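Local coordinates for protein kynurenine formamidase (Bacillus anthracis, PDB 4CO9) that hydrolyses N-formyl-L-kynurenine to L-kynurenine and formate with two zinc ions per subunit, the second step of tryptophan degradation by the kynurenine pathway, at residues S88-K100 against I126-S138. Numbering follows the deposited sequence.
Sequences SNLESIGKKELEK and IPHLRADIAPFLS
R130 reaches across to S92 and E97, spanning from strand 92-93 to helix 95-98. Bent at chi3 (-60°), its side chain presents NH1 to S92 OG at 2.8 Å, within the guanidinium plane, and NH2 to E97 OE1, also at 2.8 Å, in a salt bridge. The carboxylate and guanidinium planes are 81° apart; OE1, itself tilted from the guanidinium plane, takes NH2 on its syn lone pair and receives a weak second bond from NH1. That oxygen also accepts G94 N at 2.8 Å from its anti side, while the same backbone N lies over one guanidinium face. K95 N donates to D132 OD1 at 2.9 Å, approaching from above the carboxylate plane, at the start of helix 95-98, whose N-cap is G94. Water 2 joins D132 OD2, R130 NH2 and K96 N. F136 packs against L98 CB through CE2 (3.6 Å) and is crossed at about a right angle by the K95 chain, whose NZ is salt-bridged to E99. L98 CD1 touches both I133 CG1 and L137 CD2.

The backbones pair as a short parallel sheet, 92-93 with 128-129: I93 N bonds to H128 O and R130 N to I93 O. On the face of S92 and H128, S92 CB sits over the imidazole, 3.6 Å from its centroid, a CH-pi contact; on the other, I93 meets L129 CD2. Each strand leads into its helix, 95-98 or 133-140. L129 and L137 turn to strand 108-112 of the large mixed sheet, and I133 and A134 rest on helix 161-168.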
loop_
_atom_site.group_PDB
_atom_site.type_symbol
_atom_site.label_atom_id
_atom_site.label_comp_id
_atom_site.label_asym_id
_atom_site.label_seq_id
_atom_site.Cartn_x
_atom_site.Cartn_y
_atom_site.Cartn_z
ATOM N N SER C 88 11.244 2.255 24.954
ATOM C CA SER C 88 10.257 2.988 25.730
ATOM C C SER C 88 10.916 3.763 26.859
ATOM O O SER C 88 12.042 3.467 27.251
ATOM C CB SER C 88 9.218 2.036 26.309
ATOM O OG SER C 88 9.854 1.029 27.075
ATOM N N ASN C 89 10.206 4.764 27.364
ATOM C CA ASN C 89 10.659 5.548 28.503
ATOM C C ASN C 89 11.984 6.262 28.275
ATOM O O ASN C 89 12.782 6.410 29.202
ATOM C CB ASN C 89 10.720 4.643 29.732
ATOM C CG ASN C 89 9.352 4.218 30.206
ATOM O OD1 ASN C 89 8.397 4.980 30.156
ATOM N ND2 ASN C 89 9.246 2.980 30.632
ATOM N N LEU C 90 12.196 6.728 27.045
ATOM C CA LEU C 90 13.363 7.539 26.705
ATOM C C LEU C 90 12.901 8.821 26.029
ATOM O O LEU C 90 12.077 8.775 25.110
ATOM C CB LEU C 90 14.308 6.767 25.788
ATOM C CG LEU C 90 14.949 5.529 26.419
ATOM C CD1 LEU C 90 15.567 4.635 25.357
ATOM C CD2 LEU C 90 15.994 5.938 27.449
ATOM N N GLU C 91 13.409 9.964 26.488
ATOM C CA GLU C 91 13.028 11.254 25.915
ATOM C C GLU C 91 13.533 11.385 24.486
ATOM O O GLU C 91 12.882 12.015 23.650
ATOM C CB GLU C 91 13.533 12.426 26.773
ATOM C CG GLU C 91 12.862 12.493 28.136
ATOM C CD GLU C 91 13.229 13.745 28.915
ATOM O OE1 GLU C 91 14.342 14.288 28.702
ATOM O OE2 GLU C 91 12.398 14.185 29.746
ATOM N N SER C 92 14.693 10.804 24.203
ATOM C CA SER C 92 15.198 10.765 22.832
ATOM C C SER C 92 16.145 9.592 22.639
ATOM O O SER C 92 16.737 9.092 23.599
ATOM C CB SER C 92 15.900 12.076 22.455
ATOM O OG SER C 92 17.162 12.185 23.086
ATOM N N ILE C 93 16.272 9.158 21.391
ATOM C CA ILE C 93 17.020 7.959 21.068
ATOM C C ILE C 93 18.142 8.284 20.102
ATOM O O ILE C 93 17.914 8.795 19.013
ATOM C CB ILE C 93 16.097 6.857 20.479
ATOM C CG1 ILE C 93 15.028 6.455 21.498
ATOM C CG2 ILE C 93 16.895 5.630 20.067
ATOM C CD1 ILE C 93 13.634 6.928 21.161
ATOM N N GLY C 94 19.370 7.981 20.504
ATOM C CA GLY C 94 20.535 8.191 19.649
ATOM C C GLY C 94 21.483 7.026 19.757
ATOM O O GLY C 94 21.110 5.949 20.233
ATOM N N LYS C 95 22.719 7.251 19.323
ATOM C CA LYS C 95 23.762 6.228 19.351
ATOM C C LYS C 95 23.878 5.594 20.727
ATOM O O LYS C 95 23.915 4.372 20.848
ATOM C CB LYS C 95 25.106 6.832 18.939
ATOM C CG LYS C 95 26.306 5.913 19.110
ATOM C CD LYS C 95 27.513 6.446 18.356
ATOM C CE LYS C 95 28.806 5.740 18.738
ATOM N NZ LYS C 95 28.723 4.259 18.629
ATOM N N LYS C 96 23.913 6.427 21.762
ATOM C CA LYS C 96 24.109 5.949 23.126
ATOM C C LYS C 96 23.088 4.886 23.515
ATOM O O LYS C 96 23.439 3.871 24.105
ATOM C CB LYS C 96 24.055 7.109 24.124
ATOM C CG LYS C 96 24.244 6.680 25.571
ATOM C CD LYS C 96 24.390 7.865 26.509
ATOM C CE LYS C 96 24.427 7.393 27.954
ATOM N NZ LYS C 96 24.628 8.518 28.901
ATOM N N GLU C 97 21.830 5.115 23.174
ATOM C CA GLU C 97 20.752 4.208 23.554
ATOM C C GLU C 97 20.725 2.930 22.719
ATOM O O GLU C 97 20.242 1.902 23.193
ATOM C CB GLU C 97 19.389 4.904 23.461
ATOM C CG GLU C 97 19.161 5.969 24.521
ATOM C CD GLU C 97 19.920 7.264 24.268
ATOM O OE1 GLU C 97 20.297 7.555 23.109
ATOM O OE2 GLU C 97 20.114 8.020 25.233
ATOM N N LEU C 98 21.221 2.988 21.487
ATOM C CA LEU C 98 21.188 1.830 20.592
ATOM C C LEU C 98 22.427 0.937 20.709
ATOM O O LEU C 98 22.414 -0.203 20.234
ATOM C CB LEU C 98 21.015 2.274 19.144
ATOM C CG LEU C 98 19.698 2.985 18.808
ATOM C CD1 LEU C 98 19.573 3.093 17.302
ATOM C CD2 LEU C 98 18.483 2.266 19.387
ATOM N N GLU C 99 23.483 1.438 21.348
ATOM C CA GLU C 99 24.711 0.655 21.547
ATOM C C GLU C 99 24.460 -0.620 22.354
ATOM O O GLU C 99 25.148 -1.603 22.154
ATOM C CB GLU C 99 25.793 1.501 22.232
ATOM C CG GLU C 99 26.560 2.407 21.273
ATOM C CD GLU C 99 27.581 3.306 21.965
ATOM O OE1 GLU C 99 27.505 3.506 23.203
ATOM O OE2 GLU C 99 28.474 3.808 21.256
ATOM N N LYS C 100 23.473 -0.614 23.246
ATOM C CA LYS C 100 23.169 -1.800 24.058
ATOM C C LYS C 100 22.496 -2.943 23.283
ATOM O O LYS C 100 22.343 -4.044 23.809
ATOM C CB LYS C 100 22.309 -1.454 25.282
ATOM C CG LYS C 100 20.843 -1.195 25.016
ATOM C CD LYS C 100 20.034 -1.152 26.306
ATOM C CE LYS C 100 18.574 -1.463 26.038
ATOM N NZ LYS C 100 17.728 -1.412 27.259
ATOM N N ILE C 126 6.668 13.850 21.607
ATOM C CA ILE C 126 7.108 12.476 21.344
ATOM C C ILE C 126 8.602 12.340 21.589
ATOM O O ILE C 126 9.316 13.335 21.628
ATOM C CB ILE C 126 6.817 12.054 19.886
ATOM C CG1 ILE C 126 7.605 12.941 18.905
ATOM C CG2 ILE C 126 5.314 12.096 19.621
ATOM C CD1 ILE C 126 7.591 12.459 17.468
ATOM N N PRO C 127 9.085 11.099 21.739
ATOM C CA PRO C 127 10.523 10.896 21.730
ATOM C C PRO C 127 11.030 11.038 20.314
ATOM O O PRO C 127 10.456 10.454 19.406
ATOM C CB PRO C 127 10.686 9.449 22.211
ATOM C CG PRO C 127 9.367 9.068 22.780
ATOM C CD PRO C 127 8.375 9.836 21.969
ATOM N N HIS C 128 12.093 11.806 20.121
ATOM C CA HIS C 128 12.659 11.981 18.790
ATOM C C HIS C 128 13.944 11.169 18.673
ATOM O O HIS C 128 14.450 10.665 19.669
ATOM C CB HIS C 128 12.921 13.453 18.508
ATOM C CG HIS C 128 13.858 14.095 19.481
ATOM N ND1 HIS C 128 13.443 14.575 20.704
ATOM C CD2 HIS C 128 15.187 14.338 19.410
ATOM C CE1 HIS C 128 14.476 15.102 21.339
ATOM N NE2 HIS C 128 15.547 14.961 20.581
ATOM N N LEU C 129 14.453 11.060 17.455
ATOM C CA LEU C 129 15.739 10.444 17.183
ATOM C C LEU C 129 16.795 11.537 17.051
ATOM O O LEU C 129 16.561 12.559 16.408
ATOM C CB LEU C 129 15.687 9.645 15.881
ATOM C CG LEU C 129 14.502 8.690 15.740
ATOM C CD1 LEU C 129 14.673 7.864 14.479
ATOM C CD2 LEU C 129 14.362 7.790 16.964
ATOM N N ARG C 130 17.941 11.336 17.678
ATOM C CA ARG C 130 19.024 12.306 17.589
ATOM C C ARG C 130 19.840 12.041 16.337
ATOM O O ARG C 130 19.953 10.900 15.898
ATOM C CB ARG C 130 19.886 12.249 18.852
ATOM C CG ARG C 130 19.106 12.557 20.122
ATOM C CD ARG C 130 20.017 12.955 21.268
ATOM N NE ARG C 130 20.962 11.892 21.600
ATOM C CZ ARG C 130 20.672 10.825 22.338
ATOM N NH1 ARG C 130 19.457 10.644 22.841
ATOM N NH2 ARG C 130 21.615 9.919 22.571
ATOM N N ALA C 131 20.437 13.090 15.780
ATOM C CA ALA C 131 21.158 12.995 14.503
ATOM C C ALA C 131 22.263 11.937 14.467
ATOM O O ALA C 131 22.473 11.287 13.440
ATOM C CB ALA C 131 21.739 14.347 14.115
ATOM N N ASP C 132 22.957 11.746 15.580
ATOM C CA ASP C 132 24.060 10.769 15.617
ATOM C C ASP C 132 23.610 9.311 15.441
ATOM O O ASP C 132 24.438 8.407 15.331
ATOM C CB ASP C 132 24.917 10.942 16.884
ATOM C CG ASP C 132 24.229 10.472 18.171
ATOM O OD1 ASP C 132 23.117 9.904 18.151
ATOM O OD2 ASP C 132 24.847 10.656 19.241
ATOM N N ILE C 133 22.300 9.082 15.451
ATOM C CA ILE C 133 21.767 7.765 15.166
ATOM C C ILE C 133 22.076 7.334 13.723
ATOM O O ILE C 133 22.249 6.148 13.455
ATOM C CB ILE C 133 20.245 7.737 15.441
ATOM C CG1 ILE C 133 19.777 6.332 15.776
ATOM C CG2 ILE C 133 19.462 8.277 14.247
ATOM C CD1 ILE C 133 18.328 6.285 16.209
ATOM N N ALA C 134 22.165 8.297 12.804
ATOM C CA ALA C 134 22.248 8.000 11.375
ATOM C C ALA C 134 23.570 7.382 10.899
ATOM O O ALA C 134 23.550 6.342 10.238
ATOM C CB ALA C 134 21.904 9.230 10.549
ATOM N N PRO C 135 24.722 8.000 11.225
ATOM C CA PRO C 135 25.984 7.313 10.894
ATOM C C PRO C 135 26.111 5.953 11.580
ATOM O O PRO C 135 26.607 5.004 10.979
ATOM C CB PRO C 135 27.074 8.264 11.417
ATOM C CG PRO C 135 26.389 9.554 11.722
ATOM C CD PRO C 135 24.945 9.247 11.975
ATOM N N PHE C 136 25.677 5.871 12.832
ATOM C CA PHE C 136 25.701 4.623 13.597
ATOM C C PHE C 136 24.937 3.504 12.893
ATOM O O PHE C 136 25.470 2.423 12.676
ATOM C CB PHE C 136 25.094 4.850 14.984
ATOM C CG PHE C 136 25.047 3.616 15.832
ATOM C CD1 PHE C 136 26.211 3.092 16.367
ATOM C CD2 PHE C 136 23.837 2.972 16.099
ATOM C CE1 PHE C 136 26.181 1.952 17.158
ATOM C CE2 PHE C 136 23.802 1.831 16.890
ATOM C CZ PHE C 136 24.978 1.327 17.423
ATOM N N LEU C 137 23.681 3.769 12.553
ATOM C CA LEU C 137 22.839 2.771 11.891
ATOM C C LEU C 137 23.335 2.434 10.489
ATOM O O LEU C 137 23.356 1.271 10.091
ATOM C CB LEU C 137 21.388 3.265 11.812
ATOM C CG LEU C 137 20.664 3.410 13.149
ATOM C CD1 LEU C 137 19.271 3.973 12.923
ATOM C CD2 LEU C 137 20.594 2.092 13.894
ATOM N N SER C 138 23.721 3.454 9.751
ATOM C CA SER C 138 24.205 3.286 8.392
ATOM C C SER C 138 25.450 2.420 8.327
ATOM O O SER C 138 25.581 1.561 7.450
ATOM C CB SER C 138 24.501 4.655 7.780
ATOM O OG SER C 138 25.031 4.544 6.471
HETATM O O HOH W 1 10.693 13.639 24.128
HETATM O O HOH W 2 24.228 9.327 21.487
#